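Local coordinates for protein nadph-ferredoxin reductase FPRA (Mycobacterium tuberculosis, PDB 2C7G) that transfers electrons between NADPH and ferredoxin with FAD as its cofactor, and may supply electrons to P450 systems, at residues Pro55-Ile60 / Val162-Leu167; Ile287-Asn292 / Glu309-Pro314. The protein carries 1 engineered substitution. One frame throughout, in Å; residues are numbered along the deposited sequence.

Contact 1. Residues Pro55-Ile60 / Val162-Leu167. Engineered in segment 55-60: Gln57 (natural residue His). With FAD (flavin-adenine dinucleotide), chain B.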
loop_
_atom_site.group_PDB
_atom_site.type_symbol
_atom_site.label_atom_id
_atom_site.label_comp_id
_atom_site.label_asym_id
_atom_site.label_seq_id
_atom_site.Cartn_x
_atom_site.Cartn_y
_atom_site.Cartn_z
ATOM N N PRO A 55 25.147 -20.555 -1.862
ATOM C CA PRO A 55 26.515 -20.668 -1.345
ATOM C C PRO A 55 27.596 -20.312 -2.358
ATOM O O PRO A 55 28.710 -19.987 -1.946
ATOM C CB PRO A 55 26.621 -22.143 -0.926
ATOM C CG PRO A 55 25.564 -22.853 -1.728
ATOM C CD PRO A 55 24.438 -21.853 -1.813
ATOM N N ASP A 56 27.269 -20.361 -3.651
ATOM C CA ASP A 56 28.189 -19.879 -4.705
ATOM C C ASP A 56 28.113 -18.354 -4.949
ATOM O O ASP A 56 28.622 -17.843 -5.969
ATOM C CB ASP A 56 28.031 -20.682 -6.018
ATOM C CG ASP A 56 26.675 -20.477 -6.718
ATOM O OD1 ASP A 56 25.683 -20.016 -6.093
ATOM O OD2 ASP A 56 26.593 -20.820 -7.921
ATOM N N GLN A 57 27.491 -17.629 -4.014
ATOM C CA GLN A 57 27.342 -16.175 -4.148
ATOM C C GLN A 57 27.885 -15.393 -2.938
ATOM O O GLN A 57 27.173 -14.539 -2.368
ATOM C CB GLN A 57 25.877 -15.793 -4.460
ATOM C CG GLN A 57 25.265 -16.498 -5.692
ATOM C CD GLN A 57 25.825 -16.016 -7.043
ATOM O OE1 GLN A 57 26.470 -14.969 -7.137
ATOM N NE2 GLN A 57 25.553 -16.777 -8.093
ATOM N N PRO A 58 29.159 -15.634 -2.572
ATOM C CA PRO A 58 29.709 -14.972 -1.392
ATOM C C PRO A 58 29.715 -13.441 -1.524
ATOM O O PRO A 58 29.443 -12.743 -0.551
ATOM C CB PRO A 58 31.132 -15.539 -1.297
ATOM C CG PRO A 58 31.464 -15.983 -2.714
ATOM C CD PRO A 58 30.162 -16.490 -3.239
ATOM N N LYS A 59 29.966 -12.921 -2.728
ATOM C CA LYS A 59 30.007 -11.467 -2.882
ATOM C C LYS A 59 28.663 -10.826 -2.540
ATOM O O LYS A 59 28.620 -9.828 -1.822
ATOM C CB LYS A 59 30.466 -11.059 -4.277
ATOM C CG LYS A 59 30.553 -9.533 -4.480
ATOM N N ILE A 60 27.561 -11.379 -3.037
ATOM C CA ILE A 60 26.296 -10.750 -2.709
ATOM C C ILE A 60 26.005 -10.889 -1.197
ATOM O O ILE A 60 25.436 -9.964 -0.576
ATOM C CB ILE A 60 25.113 -11.091 -3.700
ATOM C CG1 ILE A 60 24.001 -11.894 -3.056
ATOM C CG2 ILE A 60 25.577 -11.616 -5.045
ATOM C CD1 ILE A 60 23.020 -11.022 -2.501
ATOM N N VAL A 162 18.151 -23.376 -7.468
ATOM C CA VAL A 162 17.941 -24.807 -7.226
ATOM C C VAL A 162 18.619 -25.640 -8.329
ATOM O O VAL A 162 19.355 -26.599 -8.040
ATOM C CB VAL A 162 16.436 -25.142 -7.141
ATOM C CG1 VAL A 162 16.233 -26.672 -7.021
ATOM C CG2 VAL A 162 15.798 -24.400 -5.962
ATOM N N ALA A 163 18.388 -25.256 -9.587
ATOM C CA ALA A 163 18.954 -25.989 -10.712
ATOM C C ALA A 163 20.469 -25.931 -10.673
ATOM O O ALA A 163 21.144 -26.959 -10.837
ATOM C CB ALA A 163 18.427 -25.442 -12.037
ATOM N N ARG A 164 21.003 -24.738 -10.425
ATOM C CA ARG A 164 22.448 -24.511 -10.469
ATOM C C ARG A 164 23.183 -25.307 -9.389
ATOM O O ARG A 164 24.214 -25.936 -9.663
ATOM C CB ARG A 164 22.730 -23.002 -10.364
ATOM C CG ARG A 164 24.120 -22.549 -10.782
ATOM C CD ARG A 164 24.233 -21.011 -10.740
ATOM N NE ARG A 164 24.237 -20.523 -9.360
ATOM C CZ ARG A 164 23.206 -19.942 -8.743
ATOM N NH1 ARG A 164 22.058 -19.720 -9.374
ATOM N NH2 ARG A 164 23.337 -19.561 -7.481
ATOM N N ILE A 165 22.646 -25.304 -8.169
ATOM C CA ILE A 165 23.242 -26.064 -7.064
ATOM C C ILE A 165 23.190 -27.596 -7.289
ATOM O O ILE A 165 24.151 -28.302 -6.964
ATOM C CB ILE A 165 22.637 -25.642 -5.680
ATOM C CG1 ILE A 165 22.914 -24.154 -5.381
ATOM C CG2 ILE A 165 23.164 -26.514 -4.543
ATOM C CD1 ILE A 165 24.411 -23.734 -5.376
ATOM N N LEU A 166 22.089 -28.101 -7.847
ATOM C CA LEU A 166 22.001 -29.526 -8.226
ATOM C C LEU A 166 23.018 -29.961 -9.271
ATOM O O LEU A 166 23.365 -31.141 -9.325
ATOM C CB LEU A 166 20.600 -29.865 -8.750
ATOM C CG LEU A 166 19.501 -29.900 -7.691
ATOM C CD1 LEU A 166 18.150 -29.986 -8.367
ATOM C CD2 LEU A 166 19.721 -31.053 -6.717
ATOM N N LEU A 167 23.486 -29.029 -10.103
ATOM C CA LEU A 167 24.343 -29.403 -11.247
ATOM C C LEU A 167 25.768 -28.856 -11.195
ATOM O O LEU A 167 26.583 -29.156 -12.094
ATOM C CB LEU A 167 23.703 -28.981 -12.583
ATOM C CG LEU A 167 22.418 -29.694 -13.014
ATOM C CD1 LEU A 167 21.717 -28.924 -14.133
ATOM C CD2 LEU A 167 22.705 -31.127 -13.432
HETATM P PA FAD B . 14.336 -12.318 5.650
HETATM O O1A FAD B . 13.582 -13.585 5.328
HETATM O O2A FAD B . 15.678 -12.098 4.973
HETATM O O5B FAD B . 14.538 -12.163 7.222
HETATM C C5B FAD B . 13.455 -12.431 8.107
HETATM C C4B FAD B . 14.023 -12.795 9.486
HETATM O O4B FAD B . 12.935 -12.869 10.401
HETATM C C3B FAD B . 14.673 -14.185 9.493
HETATM O O3B FAD B . 15.966 -14.129 10.076
HETATM C C2B FAD B . 13.719 -15.026 10.339
HETATM O O2B FAD B . 14.336 -16.084 11.060
HETATM C C1B FAD B . 13.097 -13.976 11.251
HETATM N N9A FAD B . 11.777 -14.341 11.794
HETATM C C8A FAD B . 10.698 -14.824 11.101
HETATM N N7A FAD B . 9.690 -15.023 11.983
HETATM C C5A FAD B . 10.112 -14.671 13.221
HETATM C C6A FAD B . 9.494 -14.683 14.475
HETATM N N6A FAD B . 8.222 -15.048 14.584
HETATM N N1A FAD B . 10.181 -14.246 15.591
HETATM C C2A FAD B . 11.499 -13.831 15.454
HETATM N N3A FAD B . 12.099 -13.826 14.204
HETATM C C4A FAD B . 11.421 -14.238 13.110
HETATM N N1 FAD B . 18.412 -11.027 -3.269
HETATM C C2 FAD B . 19.531 -10.516 -3.881
HETATM O O2 FAD B . 19.659 -9.288 -3.972
HETATM N N3 FAD B . 20.492 -11.389 -4.372
HETATM C C4 FAD B . 20.342 -12.768 -4.239
HETATM O O4 FAD B . 21.211 -13.528 -4.672
HETATM C C4X FAD B . 19.205 -13.293 -3.611
HETATM N N5 FAD B . 19.034 -14.665 -3.468
HETATM C C5X FAD B . 17.888 -15.151 -2.843
HETATM C C6 FAD B . 17.689 -16.526 -2.704
HETATM C C7 FAD B . 16.543 -17.016 -2.079
HETATM C C7M FAD B . 16.332 -18.516 -2.045
HETATM C C8 FAD B . 15.580 -16.115 -1.607
HETATM C C8M FAD B . 14.243 -16.573 -1.114
HETATM C C9 FAD B . 15.763 -14.750 -1.755
HETATM C C9A FAD B . 16.925 -14.250 -2.369
HETATM N N10 FAD B . 17.113 -12.875 -2.514
HETATM C C10 FAD B . 18.250 -12.403 -3.136
HETATM C "C1'" FAD B . 16.115 -11.866 -2.000
HETATM C "C2'" FAD B . 16.383 -11.476 -0.545
HETATM O "O2'" FAD B . 16.720 -12.655 0.175
HETATM C "C3'" FAD B . 15.178 -10.756 0.082
HETATM O "O3'" FAD B . 14.922 -9.566 -0.635
HETATM C "C4'" FAD B . 15.399 -10.368 1.546
HETATM O "O4'" FAD B . 16.128 -11.362 2.268
HETATM C "C5'" FAD B . 14.076 -10.099 2.264
HETATM O "O5'" FAD B . 14.448 -9.571 3.526
HETATM P P FAD B . 13.452 -9.640 4.782
HETATM O O1P FAD B . 14.098 -8.830 5.853
HETATM O O2P FAD B . 12.066 -9.181 4.443
HETATM O O3P FAD B . 13.283 -11.181 5.207
#
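Pro55 meets the helix 157-167 through its ring. Its CG and the CD1 of Ile165 approach tip to tip, 3.9 Å apart. Tyr132 of the helix 125-132 touches both side chains, so this apolar patch has a third member.

Asp56 carries the main bond. Its carboxylate and the guanidinium of Arg164 come from opposite directions and lie nearly coplanar, with 4° between their planes. The grip is side-on and bidentate. Arg164 NE donates to Asp56 OD2 at 2.8 Å, and Arg164 NH2 donates to Asp56 OD1, also at 2.8 Å. Each oxygen offers its syn lone pair. The N-H...O angle at NE is 179°, and the bond from NH2 is almost as straight. Such a paired bond holds both flat groups against rotation. The arginine chain runs extended from the helix as far as CD, then bends at chi3, which turns the NE and NH2 edge to the acid. Arg164 NH1 is hydrogen-bonded to OD1 of Asp161, about one turn back in the same helix.

The helix 157-167 follows the strand 149-153 in the Rossmann-type NADP-binding part of the protein. The turn between them holds Asn155, Gly156 and Asn157, which probably bind NADP, as in related proteins. The loop 55-57 belongs to the FAD side. The salt bridge thus spans from the FAD-side loop to the NADP-side helix. The nearest side-chain atom of Arg164 is about 4 Å from a bound sodium ion.

Gln57, engineered in place of histidine, sits at the N-cap position of the helix 58-61. Its NE2 lies over one face of the Arg164 guanidinium, 3.6 Å from NH2. The amide and guanidinium planes are 77° apart. NE2 is hydrogen-bonded to OE1 of Glu214.

Ile60 turns to the flavin instead. Its CD1 is 3.2 Å from FAD N3.

Contact 2. Residues Ile287-Asn292 / Glu309-Pro314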
loop_
_atom_site.group_PDB
_atom_site.type_symbol
_atom_site.label_atom_id
_atom_site.label_comp_id
_atom_site.label_asym_id
_atom_site.label_seq_id
_atom_site.Cartn_x
_atom_site.Cartn_y
_atom_site.Cartn_z
ATOM N N ILE A 287 6.157 -37.441 -13.207
ATOM C CA ILE A 287 5.296 -36.275 -13.150
ATOM C C ILE A 287 4.540 -36.126 -14.467
ATOM O O ILE A 287 5.094 -36.364 -15.544
ATOM C CB ILE A 287 6.118 -35.003 -12.789
ATOM C CG1 ILE A 287 5.202 -33.796 -12.556
ATOM C CG2 ILE A 287 7.238 -34.743 -13.849
ATOM C CD1 ILE A 287 5.929 -32.529 -12.047
ATOM N N VAL A 288 3.266 -35.760 -14.356
ATOM C CA VAL A 288 2.436 -35.449 -15.508
ATOM C C VAL A 288 2.519 -33.955 -15.770
ATOM O O VAL A 288 2.255 -33.134 -14.885
ATOM C CB VAL A 288 0.951 -35.872 -15.276
ATOM C CG1 VAL A 288 0.079 -35.507 -16.489
ATOM C CG2 VAL A 288 0.881 -37.363 -15.001
ATOM N N LEU A 289 2.899 -33.612 -16.993
ATOM C CA LEU A 289 3.004 -32.226 -17.403
ATOM C C LEU A 289 1.892 -31.928 -18.402
ATOM O O LEU A 289 1.516 -32.799 -19.186
ATOM C CB LEU A 289 4.375 -31.976 -18.051
ATOM C CG LEU A 289 5.567 -32.253 -17.110
ATOM C CD1 LEU A 289 6.862 -32.205 -17.864
ATOM C CD2 LEU A 289 5.608 -31.320 -15.895
ATOM N N GLY A 290 1.392 -30.700 -18.384
ATOM C CA GLY A 290 0.343 -30.273 -19.311
ATOM C C GLY A 290 0.796 -29.037 -20.060
ATOM O O GLY A 290 1.594 -28.247 -19.543
ATOM N N ARG A 291 0.279 -28.858 -21.264
ATOM C CA ARG A 291 0.688 -27.710 -22.080
ATOM C C ARG A 291 -0.329 -26.591 -21.925
ATOM O O ARG A 291 -1.547 -26.838 -21.867
ATOM C CB ARG A 291 0.870 -28.093 -23.551
ATOM C CG ARG A 291 1.591 -27.002 -24.387
ATOM C CD ARG A 291 1.649 -27.374 -25.887
ATOM N NE ARG A 291 0.373 -27.982 -26.246
ATOM C CZ ARG A 291 -0.611 -27.392 -26.921
ATOM N NH1 ARG A 291 -0.481 -26.152 -27.412
ATOM N NH2 ARG A 291 -1.730 -28.072 -27.115
ATOM N N ASN A 292 0.182 -25.362 -21.834
ATOM C CA ASN A 292 -0.653 -24.181 -21.763
ATOM C C ASN A 292 -0.576 -23.362 -23.029
ATOM O O ASN A 292 0.392 -23.464 -23.778
ATOM C CB ASN A 292 -0.194 -23.289 -20.613
ATOM C CG ASN A 292 -0.263 -23.989 -19.272
ATOM O OD1 ASN A 292 -1.192 -24.750 -19.018
ATOM N ND2 ASN A 292 0.737 -23.753 -18.418
ATOM N N GLU A 309 -3.442 -31.005 -23.319
ATOM C CA GLU A 309 -2.325 -31.846 -23.742
ATOM C C GLU A 309 -1.519 -32.314 -22.526
ATOM O O GLU A 309 -1.321 -31.558 -21.575
ATOM C CB GLU A 309 -1.398 -31.108 -24.714
ATOM C CG GLU A 309 -0.265 -32.021 -25.204
ATOM C CD GLU A 309 0.620 -31.415 -26.265
ATOM O OE1 GLU A 309 0.190 -30.500 -26.995
ATOM O OE2 GLU A 309 1.746 -31.914 -26.410
ATOM N N ARG A 310 -1.076 -33.563 -22.568
ATOM C CA ARG A 310 -0.408 -34.183 -21.431
ATOM C C ARG A 310 0.766 -35.025 -21.895
ATOM O O ARG A 310 0.723 -35.613 -22.977
ATOM C CB ARG A 310 -1.390 -35.078 -20.665
ATOM C CG ARG A 310 -2.614 -34.362 -20.091
ATOM C CD ARG A 310 -2.308 -33.648 -18.792
ATOM N NE ARG A 310 -3.492 -32.997 -18.243
ATOM C CZ ARG A 310 -3.886 -31.756 -18.526
ATOM N NH1 ARG A 310 -3.189 -30.988 -19.364
ATOM N NH2 ARG A 310 -4.980 -31.272 -17.954
ATOM N N GLU A 311 1.813 -35.061 -21.073
ATOM C CA GLU A 311 2.911 -36.009 -21.232
ATOM C C GLU A 311 3.335 -36.467 -19.841
ATOM O O GLU A 311 3.121 -35.747 -18.862
ATOM C CB GLU A 311 4.095 -35.339 -21.923
ATOM C CG GLU A 311 4.703 -34.238 -21.113
ATOM C CD GLU A 311 5.497 -33.283 -21.957
ATOM O OE1 GLU A 311 6.650 -33.624 -22.310
ATOM O OE2 GLU A 311 4.958 -32.194 -22.263
ATOM N N GLU A 312 3.931 -37.650 -19.749
ATOM C CA GLU A 312 4.479 -38.130 -18.478
ATOM C C GLU A 312 5.985 -38.261 -18.588
ATOM O O GLU A 312 6.507 -38.717 -19.624
ATOM C CB GLU A 312 3.869 -39.471 -18.067
ATOM C CG GLU A 312 2.384 -39.428 -17.826
ATOM C CD GLU A 312 1.927 -40.454 -16.794
ATOM O OE1 GLU A 312 2.757 -41.265 -16.335
ATOM O OE2 GLU A 312 0.734 -40.426 -16.421
ATOM N N LEU A 313 6.674 -37.850 -17.530
ATOM C CA LEU A 313 8.122 -37.822 -17.501
ATOM C C LEU A 313 8.568 -38.484 -16.201
ATOM O O LEU A 313 8.151 -38.039 -15.125
ATOM C CB LEU A 313 8.590 -36.362 -17.539
ATOM C CG LEU A 313 10.057 -35.962 -17.759
ATOM C CD1 LEU A 313 10.515 -36.356 -19.149
ATOM C CD2 LEU A 313 10.208 -34.460 -17.553
ATOM N N PRO A 314 9.406 -39.542 -16.286
ATOM C CA PRO A 314 10.011 -40.087 -15.060
ATOM C C PRO A 314 10.832 -39.031 -14.330
ATOM O O PRO A 314 11.585 -38.273 -14.954
ATOM C CB PRO A 314 10.929 -41.204 -15.569
ATOM C CG PRO A 314 10.388 -41.558 -16.938
ATOM C CD PRO A 314 9.819 -40.289 -17.489
HETATM O O HOH W 1 2.587 -31.542 -22.149
#
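Leu289 faces Glu311 across a beta hairpin of the strands 286-296 and 302-314. These two strands, with 273-279, form an antiparallel three-stranded sheet, and 302-314 is an outer strand within the chain.

Leu289 and Glu311 form a hydrogen-bonded pair. Leu289 N donates to Glu311 O at 2.8 Å, and Glu311 N returns a bond to Leu289 O. The leucine CB lies 3.8 Å from Glu311 CG. The Glu311 carboxylate forms a salt bridge with Arg270, and its OE2 also accepts from a water.

Leu313 shares that face of the sheet. Its CD2 meets Leu289 CD1 at 4.0 Å, the two side chains crossing at a slant. Its backbone forms a second hydrogen-bonded pair, with Ile287, which also packs on Val151 of the parallel NADP-binding sheet. On the other face, Val288 CG2 rests 3.4 Å from Glu312 OE2, an oxygen that is salt-bridged to Lys279. Val288 CG1 touches the aliphatic CD of Arg310.

Glu309 reaches out at the exposed end of the contact. Its CG is anti to the backbone N (chi1 -177°) and the chain stays extended, which carries OE1 to the Arg291 guanidinium. Arg291 bends at chi3 to meet it. The salt bridge is short, with 2.6 Å from Arg291 NE to Glu309 OE1, but its hydrogen bond is weak, with an N-H...O angle of 129°. The two flat groups are turned 48° apart. Both residues also touch a crystal neighbour.

Arg310 NH2 is salt-bridged to Asp306. The backbone oxygen of Glu309 takes two donors. Arg291 N lies 3.2 Å from Glu309 O. Arg310 NH1 comes to 3.0 Å from Glu309 O, from the opposite face of the carbonyl plane.

How the contacts relate
Contact 1 lies in the interior, and its centre is about 13 Å from that of the chain. Contact 2 is partly exposed, with its centre about 29 Å from the chain's. The two centres are 28 Å apart, and the contacts do not touch. They share no helix or strand. Contact 1 joins parts more than 100 residues apart, whereas contact 2 joins neighbouring strands of one hairpin. The chemistry differs accordingly. Residues 55-60 and 162-167 meet through side chains alone, with a straight, coplanar salt bridge near the bound nucleotides. Residues 287-292 and 309-314 are held mainly by backbone bonds; their acid-arginine pair is exposed and its hydrogen bond poorly aligned.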